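Succinate-semialdehyde dehydrogenase (Synechococcus sp., PDB 4ITA) probably catalyses the oxidation of succinic semialdehyde to succinate with NADP+ as cofactor, as a member of the aldehyde dehydrogenase family. Local coordinates at residues A25-K30 with A189-Q194; F140-P145 with A153-A158; P236-P241 with Q402-E407. All coordinates share one frame; numbering follows the deposited sequence.

Overall arrangement
Contacts 1 and 2 belong to the cofactor-binding half of the chain and both touch NADPH; contact 3 lies on the other side of the chain's centre. Contact 2 is nested within the loop that contact 1 closes, their centres are about 16 Å apart, and they meet where the side chain of Lys-156 packs on Ala-189 and Val-192. Contact 1 supplies apolar groups beside the adenine, whereas contact 2 holds the 2'-phosphate and the nicotinamide amide. Contact 3 follows later in the chain, where a helix packs on the second large sheet; its centre is about 45 Å from that of contact 1 and 34 Å from that of contact 2, with nearest atoms about 29 and 16 Å apart.

Contact 1: A25-K30 with A189-Q194; sequences AEIDAK and ASQVEQ. With NDP (NADPH dihydro-nicotinamide-adenine-dinucleotide phosphate), chain C; EDO (1,2-ethanediol), chain H; EDO (1,2-ethanediol), chain N.
Ile-27 rests against the amides of two glutamines, with no direct hydrogen bond between the segments. Its CD1 comes within 3.7 Å of Gln-194 OE1 and 3.9 Å of Gln-191 NE2, while Ile-27 CG2 lies 3.8 Å from Gln-194 NE2, so the branched side chain lies obliquely against the Gln-194 amide, touching both its oxygen and its nitrogen. That amide arrives at the end of an extended chain whose CG is anti to the backbone N (chi1 176°). Its NE2 is gripped twice: it bonds to the carbonyl O of Pro-24 and donates to a water 3.1 Å away. The same water donates a hydrogen bond to Asp-28 OD1 at 2.8 Å, and this carboxylate oxygen also forms a salt bridge with Arg-200. Water and carboxylate thus join the flank of helix 24-41 to helix 192-197, which follows strand 182-185 in the Rossmann-type cofactor domain. In 189-194 the two glutamines face helix 24-41, whereas Ala-189 and Val-192 turn to the adenine of NADPH; Ala-189 CB is 3.6 Å from its C5A. Farther out, Gln-191 is held at both ends of its amide, OE1 by Gly-188 N and NE2 by Leu-22 O. Gln-191 NE2 also donates to O1 of a 1,2-ethanediol at 2.8 Å, a molecule probably left from crystallisation, whose other hydroxyl bonds to Ser-190 OG.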
loop_
_atom_site.group_PDB
_atom_site.type_symbol
_atom_site.label_atom_id
_atom_site.label_comp_id
_atom_site.label_asym_id
_atom_site.label_seq_id
_atom_site.Cartn_x
_atom_site.Cartn_y
_atom_site.Cartn_z
ATOM N N ALA A 25 8.992 -24.301 14.967
ATOM C CA ALA A 25 7.888 -24.690 15.840
ATOM C C ALA A 25 7.591 -23.608 16.886
ATOM O O ALA A 25 6.425 -23.322 17.194
ATOM C CB ALA A 25 8.186 -26.024 16.517
ATOM N N GLU A 26 8.645 -23.001 17.430
ATOM C CA GLU A 26 8.474 -21.925 18.402
ATOM C C GLU A 26 7.859 -20.681 17.760
ATOM O O GLU A 26 7.021 -20.009 18.376
ATOM C CB GLU A 26 9.809 -21.605 19.078
ATOM C CG GLU A 26 10.258 -22.740 19.991
ATOM C CD GLU A 26 11.644 -22.565 20.569
ATOM O OE1 GLU A 26 12.529 -21.983 19.906
ATOM O OE2 GLU A 26 11.859 -23.035 21.706
ATOM N N ILE A 27 8.261 -20.378 16.526
ATOM C CA ILE A 27 7.659 -19.271 15.786
ATOM C C ILE A 27 6.170 -19.541 15.576
ATOM O O ILE A 27 5.330 -18.666 15.814
ATOM C CB ILE A 27 8.356 -19.056 14.430
ATOM C CG1 ILE A 27 9.782 -18.555 14.645
ATOM C CG2 ILE A 27 7.575 -18.070 13.562
ATOM C CD1 ILE A 27 10.624 -18.588 13.388
ATOM N N ASP A 28 5.844 -20.758 15.159
ATOM C CA ASP A 28 4.459 -21.157 14.961
ATOM C C ASP A 28 3.626 -20.977 16.229
ATOM O O ASP A 28 2.500 -20.481 16.169
ATOM C CB ASP A 28 4.391 -22.609 14.485
ATOM C CG ASP A 28 2.988 -23.034 14.140
ATOM O OD1 ASP A 28 2.525 -22.674 13.040
ATOM O OD2 ASP A 28 2.351 -23.718 14.973
ATOM N N ALA A 29 4.189 -21.360 17.372
ATOM C CA ALA A 29 3.483 -21.223 18.641
ATOM C C ALA A 29 3.218 -19.761 18.957
ATOM O O ALA A 29 2.144 -19.418 19.460
ATOM C CB ALA A 29 4.279 -21.871 19.756
ATOM N N LYS A 30 4.193 -18.901 18.684
ATOM C CA LYS A 30 3.992 -17.473 18.911
ATOM C C LYS A 30 2.914 -16.894 18.004
ATOM O O LYS A 30 2.138 -16.049 18.434
ATOM C CB LYS A 30 5.313 -16.712 18.802
ATOM C CG LYS A 30 6.262 -17.078 19.947
ATOM C CD LYS A 30 7.285 -16.006 20.223
ATOM C CE LYS A 30 8.229 -16.424 21.340
ATOM N NZ LYS A 30 7.865 -15.817 22.656
ATOM N N ALA A 189 17.264 -13.373 9.596
ATOM C CA ALA A 189 16.633 -12.961 8.350
ATOM C C ALA A 189 16.020 -14.129 7.576
ATOM O O ALA A 189 14.952 -13.986 6.971
ATOM C CB ALA A 189 17.633 -12.193 7.472
ATOM N N SER A 190 16.677 -15.289 7.608
ATOM C CA SER A 190 16.188 -16.462 6.873
ATOM C C SER A 190 14.867 -17.010 7.411
ATOM O O SER A 190 14.204 -17.809 6.749
ATOM C CB SER A 190 17.231 -17.583 6.873
ATOM O OG SER A 190 17.410 -18.109 8.180
ATOM N N GLN A 191 14.485 -16.573 8.607
ATOM C CA GLN A 191 13.319 -17.126 9.283
ATOM C C GLN A 191 12.067 -16.293 9.050
ATOM O O GLN A 191 10.964 -16.680 9.442
ATOM C CB GLN A 191 13.607 -17.239 10.777
ATOM C CG GLN A 191 14.892 -17.995 11.078
ATOM C CD GLN A 191 15.055 -18.305 12.542
ATOM O OE1 GLN A 191 15.757 -17.601 13.262
ATOM N NE2 GLN A 191 14.432 -19.391 12.987
ATOM N N VAL A 192 12.240 -15.145 8.413
ATOM C CA VAL A 192 11.132 -14.222 8.176
ATOM C C VAL A 192 10.119 -14.777 7.163
ATOM O O VAL A 192 8.912 -14.552 7.284
ATOM C CB VAL A 192 11.673 -12.852 7.733
ATOM C CG1 VAL A 192 10.543 -11.931 7.291
ATOM C CG2 VAL A 192 12.449 -12.221 8.874
ATOM N N GLU A 193 10.610 -15.522 6.172
ATOM C CA GLU A 193 9.724 -16.082 5.157
ATOM C C GLU A 193 8.588 -16.916 5.773
ATOM O O GLU A 193 7.433 -16.809 5.351
ATOM C CB GLU A 193 10.532 -16.893 4.131
ATOM C CG GLU A 193 9.684 -17.613 3.085
ATOM C CD GLU A 193 10.504 -18.194 1.943
ATOM O OE1 GLU A 193 11.697 -17.860 1.817
ATOM O OE2 GLU A 193 9.929 -18.968 1.164
ATOM N N GLN A 194 8.908 -17.743 6.769
ATOM C CA GLN A 194 7.870 -18.517 7.453
ATOM C C GLN A 194 6.773 -17.610 8.003
ATOM O O GLN A 194 5.583 -17.912 7.897
ATOM C CB GLN A 194 8.464 -19.322 8.609
ATOM C CG GLN A 194 7.408 -20.069 9.418
ATOM C CD GLN A 194 7.961 -20.723 10.662
ATOM O OE1 GLN A 194 9.172 -20.788 10.857
ATOM N NE2 GLN A 194 7.070 -21.196 11.525
HETATM P PA NDP C . 19.329 -4.336 6.841
HETATM O O1A NDP C . 18.324 -4.222 5.732
HETATM O O2A NDP C . 20.567 -5.166 6.647
HETATM O O5B NDP C . 18.584 -4.899 8.140
HETATM C C5B NDP C . 17.342 -4.354 8.603
HETATM C C4B NDP C . 16.435 -5.457 9.143
HETATM O O4B NDP C . 16.078 -6.329 8.066
HETATM C C3B NDP C . 17.112 -6.352 10.175
HETATM O O3B NDP C . 16.118 -6.828 11.092
HETATM C C2B NDP C . 17.616 -7.510 9.336
HETATM O O2B NDP C . 17.790 -8.714 10.071
HETATM C C1B NDP C . 16.451 -7.668 8.398
HETATM N N9A NDP C . 16.759 -8.329 7.121
HETATM C C8A NDP C . 17.868 -8.216 6.362
HETATM N N7A NDP C . 17.742 -8.960 5.238
HETATM C C5A NDP C . 16.529 -9.536 5.269
HETATM C C6A NDP C . 15.747 -10.441 4.412
HETATM N N6A NDP C . 16.265 -10.881 3.249
HETATM N N1A NDP C . 14.520 -10.795 4.837
HETATM C C2A NDP C . 13.994 -10.357 5.989
HETATM N N3A NDP C . 14.648 -9.536 6.824
HETATM C C4A NDP C . 15.888 -9.111 6.510
HETATM O O3 NDP C . 19.662 -2.788 7.212
HETATM P PN NDP C . 20.996 -2.026 7.739
HETATM O O1N NDP C . 22.241 -2.532 7.044
HETATM O O2N NDP C . 20.920 -1.987 9.241
HETATM O O5D NDP C . 20.720 -0.538 7.191
HETATM C C5D NDP C . 19.638 0.229 7.701
HETATM C C4D NDP C . 18.838 0.813 6.550
HETATM O O4D NDP C . 17.549 1.234 7.019
HETATM C C3D NDP C . 19.483 2.043 5.942
HETATM O O3D NDP C . 19.388 1.995 4.514
HETATM C C2D NDP C . 18.649 3.154 6.550
HETATM O O2D NDP C . 18.735 4.338 5.757
HETATM C C1D NDP C . 17.262 2.546 6.528
HETATM N N1N NDP C . 16.374 3.284 7.437
HETATM C C2N NDP C . 15.149 3.659 7.031
HETATM C C3N NDP C . 14.502 4.720 7.663
HETATM C C7N NDP C . 13.121 5.147 7.260
HETATM O O7N NDP C . 12.295 5.360 8.145
HETATM N N7N NDP C . 12.823 5.292 5.971
HETATM C C4N NDP C . 15.175 5.490 8.773
HETATM C C5N NDP C . 16.213 4.667 9.382
HETATM C C6N NDP C . 16.771 3.597 8.688
HETATM P P2B NDP C . 19.243 -9.207 10.548
HETATM O O1X NDP C . 18.921 -10.497 11.246
HETATM O O2X NDP C . 20.068 -9.403 9.297
HETATM O O3X NDP C . 19.810 -8.175 11.474
HETATM C C1 EDO H . 14.390 -21.956 10.059
HETATM O O1 EDO H . 13.670 -20.967 10.809
HETATM C C2 EDO H . 14.981 -21.320 8.809
HETATM O O2 EDO H . 16.073 -20.461 9.160
HETATM C C1 EDO N . 11.013 -22.767 8.170
HETATM O O1 EDO N . 9.609 -22.853 8.411
HETATM C C2 EDO N . 11.234 -22.590 6.673
HETATM O O2 EDO N . 10.680 -21.350 6.196
HETATM O O HOH W 1 4.020 -21.022 11.266
#

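Contact 2: F140-P145 with A153-A158; sequences FRFAAP and AVLKHA. With NDP (NADPH dihydro-nicotinamide-adenine-dinucleotide phosphate), chain C.
This is a buried apolar contact between helix 137-149 and strand 152-156, the helix and second strand of a beta-alpha-beta unit that starts with strand 115-129. Phe-142 carries it from the helix. Its ring meets Ala-153 edge-on, with CE1 3.9 Å from Ala-153 CB and the methyl near the ring plane, while CE2, the other atom next to CZ, lies 4.3 Å from Leu-155 CD1, a looser and oblique approach. The next residue on the helix, Ala-143, sets its CB over the centre of one ring face, 4.1 Å above the plane. Leu-126 and Ala-128 of strand 115-129 and Phe-182 of strand 182-185 also touch Phe-142, so the helix packs across neighbouring parallel strands. From this base both segments reach NADPH. Arg-141 NH1 and NH2 each donate to the carboxamide oxygen O7N at 3.0 Å, a fork in the guanidinium plane that holds this oxygen and probably limits the turning of the amide. At the end of the strand, Lys-156 bends at chi2 (-98°), and its NZ donates to the phosphate oxygen O1X at 2.8 Å, to His-157 O at 2.9 Å and to Ile-187 O. This direct grip on the 2'-phosphate is consistent with a preference for NADP(H), at the carboxyl edge of a Rossmann-type crossover that forms the cofactor site of aldehyde dehydrogenases.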
loop_
_atom_site.group_PDB
_atom_site.type_symbol
_atom_site.label_atom_id
_atom_site.label_comp_id
_atom_site.label_asym_id
_atom_site.label_seq_id
_atom_site.Cartn_x
_atom_site.Cartn_y
_atom_site.Cartn_z
ATOM N N PHE A 140 8.618 1.728 18.265
ATOM C CA PHE A 140 7.449 2.431 18.771
ATOM C C PHE A 140 6.709 3.206 17.689
ATOM O O PHE A 140 5.486 3.337 17.755
ATOM C CB PHE A 140 7.807 3.287 19.986
ATOM C CG PHE A 140 8.021 2.469 21.227
ATOM C CD1 PHE A 140 6.936 1.974 21.939
ATOM C CD2 PHE A 140 9.300 2.152 21.659
ATOM C CE1 PHE A 140 7.119 1.197 23.072
ATOM C CE2 PHE A 140 9.496 1.374 22.789
ATOM C CZ PHE A 140 8.398 0.900 23.504
ATOM N N ARG A 141 7.430 3.664 16.672
ATOM C CA ARG A 141 6.819 4.321 15.521
ATOM C C ARG A 141 5.736 3.447 14.873
ATOM O O ARG A 141 4.663 3.949 14.518
ATOM C CB ARG A 141 7.889 4.709 14.490
ATOM C CG ARG A 141 7.342 5.401 13.258
ATOM C CD ARG A 141 8.464 5.875 12.336
ATOM N NE ARG A 141 9.102 4.775 11.620
ATOM C CZ ARG A 141 9.967 4.938 10.622
ATOM N NH1 ARG A 141 10.313 6.159 10.235
ATOM N NH2 ARG A 141 10.501 3.881 10.022
ATOM N N PHE A 142 6.005 2.152 14.704
ATOM C CA PHE A 142 4.972 1.285 14.140
ATOM C C PHE A 142 4.069 0.708 15.234
ATOM O O PHE A 142 2.874 0.504 15.011
ATOM C CB PHE A 142 5.563 0.161 13.260
ATOM C CG PHE A 142 5.872 -1.090 14.019
ATOM C CD1 PHE A 142 4.889 -2.038 14.263
ATOM C CD2 PHE A 142 7.143 -1.307 14.517
ATOM C CE1 PHE A 142 5.167 -3.177 14.999
ATOM C CE2 PHE A 142 7.436 -2.444 15.252
ATOM C CZ PHE A 142 6.442 -3.374 15.503
ATOM N N ALA A 143 4.628 0.435 16.408
ATOM C CA ALA A 143 3.875 -0.304 17.422
ATOM C C ALA A 143 2.763 0.511 18.068
ATOM O O ALA A 143 1.675 -0.007 18.310
ATOM C CB ALA A 143 4.799 -0.882 18.493
ATOM N N ALA A 144 3.023 1.785 18.348
ATOM C CA ALA A 144 1.999 2.630 18.960
ATOM C C ALA A 144 0.693 2.681 18.135
ATOM O O ALA A 144 -0.370 2.390 18.675
ATOM C CB ALA A 144 2.550 4.035 19.271
ATOM N N PRO A 145 0.759 3.010 16.827
ATOM C CA PRO A 145 -0.507 3.000 16.081
ATOM C C PRO A 145 -1.082 1.603 15.878
ATOM O O PRO A 145 -2.309 1.460 15.880
ATOM C CB PRO A 145 -0.138 3.650 14.737
ATOM C CG PRO A 145 1.335 3.452 14.603
ATOM C CD PRO A 145 1.876 3.517 16.006
ATOM N N ALA A 153 1.090 -7.531 17.012
ATOM C CA ALA A 153 2.327 -7.427 16.262
ATOM C C ALA A 153 3.362 -8.442 16.684
ATOM O O ALA A 153 3.481 -8.787 17.862
ATOM C CB ALA A 153 2.898 -6.029 16.390
ATOM N N VAL A 154 4.108 -8.922 15.699
ATOM C CA VAL A 154 5.318 -9.691 15.951
ATOM C C VAL A 154 6.482 -8.911 15.362
ATOM O O VAL A 154 6.406 -8.424 14.232
ATOM C CB VAL A 154 5.238 -11.149 15.411
ATOM C CG1 VAL A 154 4.191 -11.939 16.191
ATOM C CG2 VAL A 154 4.927 -11.177 13.906
ATOM N N LEU A 155 7.539 -8.771 16.153
ATOM C CA LEU A 155 8.708 -7.988 15.772
ATOM C C LEU A 155 9.901 -8.884 15.488
ATOM O O LEU A 155 10.301 -9.673 16.345
ATOM C CB LEU A 155 9.086 -7.041 16.906
ATOM C CG LEU A 155 10.459 -6.364 16.824
ATOM C CD1 LEU A 155 10.559 -5.385 15.659
ATOM C CD2 LEU A 155 10.802 -5.677 18.147
ATOM N N LYS A 156 10.469 -8.758 14.295
ATOM C CA LYS A 156 11.789 -9.302 14.012
ATOM C C LYS A 156 12.737 -8.117 13.971
ATOM O O LYS A 156 12.759 -7.338 13.011
ATOM C CB LYS A 156 11.810 -10.087 12.693
ATOM C CG LYS A 156 13.168 -10.713 12.361
ATOM C CD LYS A 156 14.004 -9.877 11.377
ATOM C CE LYS A 156 15.353 -10.539 11.061
ATOM N NZ LYS A 156 16.312 -10.491 12.211
ATOM N N HIS A 157 13.487 -7.945 15.053
ATOM C CA HIS A 157 14.443 -6.855 15.149
ATOM C C HIS A 157 15.772 -7.307 14.554
ATOM O O HIS A 157 15.971 -8.485 14.241
ATOM C CB HIS A 157 14.612 -6.416 16.612
ATOM C CG HIS A 157 14.786 -4.939 16.785
ATOM N ND1 HIS A 157 15.391 -4.145 15.834
ATOM C CD2 HIS A 157 14.428 -4.113 17.798
ATOM C CE1 HIS A 157 15.397 -2.891 16.253
ATOM N NE2 HIS A 157 14.821 -2.845 17.442
ATOM N N ALA A 158 16.687 -6.361 14.405
ATOM C CA ALA A 158 18.015 -6.666 13.900
ATOM C C ALA A 158 18.718 -7.626 14.858
ATOM O O ALA A 158 18.511 -7.569 16.074
ATOM C CB ALA A 158 18.805 -5.385 13.755
HETATM P PA NDP C . 19.329 -4.336 6.841
HETATM O O1A NDP C . 18.324 -4.222 5.732
HETATM O O2A NDP C . 20.567 -5.166 6.647
HETATM O O5B NDP C . 18.584 -4.899 8.140
HETATM C C5B NDP C . 17.342 -4.354 8.603
HETATM C C4B NDP C . 16.435 -5.457 9.143
HETATM O O4B NDP C . 16.078 -6.329 8.066
HETATM C C3B NDP C . 17.112 -6.352 10.175
HETATM O O3B NDP C . 16.118 -6.828 11.092
HETATM C C2B NDP C . 17.616 -7.510 9.336
HETATM O O2B NDP C . 17.790 -8.714 10.071
HETATM C C1B NDP C . 16.451 -7.668 8.398
HETATM N N9A NDP C . 16.759 -8.329 7.121
HETATM C C8A NDP C . 17.868 -8.216 6.362
HETATM N N7A NDP C . 17.742 -8.960 5.238
HETATM C C5A NDP C . 16.529 -9.536 5.269
HETATM C C6A NDP C . 15.747 -10.441 4.412
HETATM N N6A NDP C . 16.265 -10.881 3.249
HETATM N N1A NDP C . 14.520 -10.795 4.837
HETATM C C2A NDP C . 13.994 -10.357 5.989
HETATM N N3A NDP C . 14.648 -9.536 6.824
HETATM C C4A NDP C . 15.888 -9.111 6.510
HETATM O O3 NDP C . 19.662 -2.788 7.212
HETATM P PN NDP C . 20.996 -2.026 7.739
HETATM O O1N NDP C . 22.241 -2.532 7.044
HETATM O O2N NDP C . 20.920 -1.987 9.241
HETATM O O5D NDP C . 20.720 -0.538 7.191
HETATM C C5D NDP C . 19.638 0.229 7.701
HETATM C C4D NDP C . 18.838 0.813 6.550
HETATM O O4D NDP C . 17.549 1.234 7.019
HETATM C C3D NDP C . 19.483 2.043 5.942
HETATM O O3D NDP C . 19.388 1.995 4.514
HETATM C C2D NDP C . 18.649 3.154 6.550
HETATM O O2D NDP C . 18.735 4.338 5.757
HETATM C C1D NDP C . 17.262 2.546 6.528
HETATM N N1N NDP C . 16.374 3.284 7.437
HETATM C C2N NDP C . 15.149 3.659 7.031
HETATM C C3N NDP C . 14.502 4.720 7.663
HETATM C C7N NDP C . 13.121 5.147 7.260
HETATM O O7N NDP C . 12.295 5.360 8.145
HETATM N N7N NDP C . 12.823 5.292 5.971
HETATM C C4N NDP C . 15.175 5.490 8.773
HETATM C C5N NDP C . 16.213 4.667 9.382
HETATM C C6N NDP C . 16.771 3.597 8.688
HETATM P P2B NDP C . 19.243 -9.207 10.548
HETATM O O1X NDP C . 18.921 -10.497 11.246
HETATM O O2X NDP C . 20.068 -9.403 9.297
HETATM O O3X NDP C . 19.810 -8.175 11.474
#

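Contact 3: P236-P241 with Q402-E407; sequences PFVVFP and QRFIQE
Arg-403 NH2 binds two carboxylates, Glu-407 one helical turn on and Asp-376 of the neighbouring helix 375-383. Toward Glu-407 the guanidinium grips side-on: Arg-403 NE reaches Glu-407 OE2 at 2.8 Å with an N-H...O angle of 165°, and Arg-403 NH2 reaches Glu-407 OE1 at 2.9 Å through the syn lone pair of that oxygen. Both oxygens lie close to the guanidinium plane, although NE stands well out of the carboxylate plane at OE2. The pair therefore clamps one flank of the helix end, and the bond to Asp-376 ties it to helix 375-383. Between the segments themselves the contact is apolar and centred on Phe-404. With its CG anti to the carbonyl carbon (chi1 -80°), the ring extends from the helix toward the strand and leads with CZ. That atom stands over the centre of one face of Phe-240, 4.2 Å from Phe-240 CE1, and the planes meet at 87° with centroids 5.4 Å apart: a T-shaped stack with Phe-404 as the edge. Val-238 CG1 touches the same Phe-404 CZ at 3.7 Å, approaching obliquely. Strand 235-239 is hydrogen-bonded between strands 267-273 and 390-394 of the parallel part of the second sheet; helix 398-407 packs on this sheet through Phe-404, which also touches Ala-393 and Leu-375, while Ile-405 packs on Tyr-117 of the second subunit.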
loop_
_atom_site.group_PDB
_atom_site.type_symbol
_atom_site.label_atom_id
_atom_site.label_comp_id
_atom_site.label_asym_id
_atom_site.label_seq_id
_atom_site.Cartn_x
_atom_site.Cartn_y
_atom_site.Cartn_z
ATOM N N PRO A 236 19.686 15.213 -0.077
ATOM C CA PRO A 236 20.444 16.431 -0.365
ATOM C C PRO A 236 20.254 17.478 0.734
ATOM O O PRO A 236 19.225 17.523 1.414
ATOM C CB PRO A 236 19.817 16.912 -1.670
ATOM C CG PRO A 236 18.396 16.466 -1.563
ATOM C CD PRO A 236 18.447 15.137 -0.874
ATOM N N PHE A 237 21.288 18.296 0.912
ATOM C CA PHE A 237 21.260 19.436 1.814
ATOM C C PHE A 237 21.757 20.589 0.947
ATOM O O PHE A 237 22.960 20.715 0.678
ATOM C CB PHE A 237 22.191 19.164 3.002
ATOM C CG PHE A 237 22.051 20.137 4.154
ATOM C CD1 PHE A 237 22.792 21.311 4.187
ATOM C CD2 PHE A 237 21.223 19.847 5.230
ATOM C CE1 PHE A 237 22.687 22.181 5.263
ATOM C CE2 PHE A 237 21.105 20.719 6.302
ATOM C CZ PHE A 237 21.844 21.891 6.317
ATOM N N VAL A 238 20.816 21.384 0.453
ATOM C CA VAL A 238 21.093 22.397 -0.555
ATOM C C VAL A 238 21.211 23.754 0.109
ATOM O O VAL A 238 20.334 24.149 0.872
ATOM C CB VAL A 238 19.971 22.434 -1.613
ATOM C CG1 VAL A 238 20.349 23.389 -2.725
ATOM C CG2 VAL A 238 19.712 21.038 -2.195
ATOM N N VAL A 239 22.305 24.462 -0.166
ATOM C CA VAL A 239 22.539 25.757 0.460
ATOM C C VAL A 239 22.711 26.842 -0.589
ATOM O O VAL A 239 23.636 26.793 -1.396
ATOM C CB VAL A 239 23.767 25.725 1.391
ATOM C CG1 VAL A 239 23.918 27.059 2.119
ATOM C CG2 VAL A 239 23.640 24.588 2.399
ATOM N N PHE A 240 21.812 27.820 -0.572
ATOM C CA PHE A 240 21.797 28.869 -1.589
ATOM C C PHE A 240 22.231 30.235 -1.029
ATOM O O PHE A 240 22.372 30.389 0.186
ATOM C CB PHE A 240 20.438 28.875 -2.316
ATOM C CG PHE A 240 20.487 28.192 -3.652
ATOM C CD1 PHE A 240 21.146 26.976 -3.789
ATOM C CD2 PHE A 240 19.907 28.764 -4.772
ATOM C CE1 PHE A 240 21.218 26.343 -5.010
ATOM C CE2 PHE A 240 19.979 28.129 -6.004
ATOM C CZ PHE A 240 20.637 26.921 -6.125
ATOM N N PRO A 241 22.483 31.220 -1.913
ATOM C CA PRO A 241 23.168 32.435 -1.443
ATOM C C PRO A 241 22.449 33.269 -0.376
ATOM O O PRO A 241 23.124 33.984 0.369
ATOM C CB PRO A 241 23.353 33.246 -2.730
ATOM C CG PRO A 241 23.397 32.216 -3.813
ATOM C CD PRO A 241 22.394 31.187 -3.387
ATOM N N GLN A 402 9.641 27.863 -2.988
ATOM C CA GLN A 402 8.535 27.158 -3.628
ATOM C C GLN A 402 9.007 26.162 -4.681
ATOM O O GLN A 402 8.473 25.056 -4.776
ATOM C CB GLN A 402 7.514 28.143 -4.197
ATOM C CG GLN A 402 6.723 28.878 -3.110
ATOM C CD GLN A 402 6.057 27.928 -2.112
ATOM O OE1 GLN A 402 5.325 27.018 -2.500
ATOM N NE2 GLN A 402 6.311 28.143 -0.820
ATOM N N ARG A 403 10.017 26.526 -5.461
ATOM C CA ARG A 403 10.548 25.587 -6.443
ATOM C C ARG A 403 11.185 24.367 -5.778
ATOM O O ARG A 403 10.995 23.243 -6.247
ATOM C CB ARG A 403 11.523 26.266 -7.406
ATOM C CG ARG A 403 10.830 27.140 -8.449
ATOM C CD ARG A 403 11.711 27.362 -9.674
ATOM N NE ARG A 403 12.068 26.109 -10.338
ATOM C CZ ARG A 403 13.092 25.969 -11.175
ATOM N NH1 ARG A 403 13.875 27.004 -11.447
ATOM N NH2 ARG A 403 13.345 24.792 -11.730
ATOM N N PHE A 404 11.928 24.579 -4.693
ATOM C CA PHE A 404 12.504 23.459 -3.955
ATOM C C PHE A 404 11.403 22.549 -3.399
ATOM O O PHE A 404 11.470 21.322 -3.547
ATOM C CB PHE A 404 13.395 23.959 -2.812
ATOM C CG PHE A 404 14.776 24.397 -3.240
ATOM C CD1 PHE A 404 15.596 23.561 -3.993
ATOM C CD2 PHE A 404 15.274 25.641 -2.856
ATOM C CE1 PHE A 404 16.881 23.967 -4.367
ATOM C CE2 PHE A 404 16.554 26.044 -3.223
ATOM C CZ PHE A 404 17.356 25.207 -3.980
ATOM N N ILE A 405 10.399 23.145 -2.757
ATOM C CA ILE A 405 9.271 22.379 -2.221
ATOM C C ILE A 405 8.591 21.558 -3.313
ATOM O O ILE A 405 8.302 20.375 -3.130
ATOM C CB ILE A 405 8.243 23.309 -1.541
ATOM C CG1 ILE A 405 8.823 23.870 -0.245
ATOM C CG2 ILE A 405 6.934 22.569 -1.269
ATOM C CD1 ILE A 405 8.043 25.036 0.330
ATOM N N GLN A 406 8.349 22.180 -4.459
ATOM C CA GLN A 406 7.601 21.530 -5.522
ATOM C C GLN A 406 8.412 20.479 -6.271
ATOM O O GLN A 406 7.885 19.431 -6.652
ATOM C CB GLN A 406 7.064 22.579 -6.504
ATOM C CG GLN A 406 5.981 23.465 -5.906
ATOM C CD GLN A 406 4.715 22.698 -5.579
ATOM O OE1 GLN A 406 4.248 21.887 -6.379
ATOM N NE2 GLN A 406 4.156 22.943 -4.396
ATOM N N GLU A 407 9.696 20.748 -6.477
ATOM C CA GLU A 407 10.468 19.985 -7.448
ATOM C C GLU A 407 11.487 18.995 -6.896
ATOM O O GLU A 407 11.984 18.160 -7.646
ATOM C CB GLU A 407 11.140 20.927 -8.451
ATOM C CG GLU A 407 10.155 21.788 -9.223
ATOM C CD GLU A 407 10.834 22.811 -10.112
ATOM O OE1 GLU A 407 11.912 22.505 -10.661
ATOM O OE2 GLU A 407 10.277 23.922 -10.251
#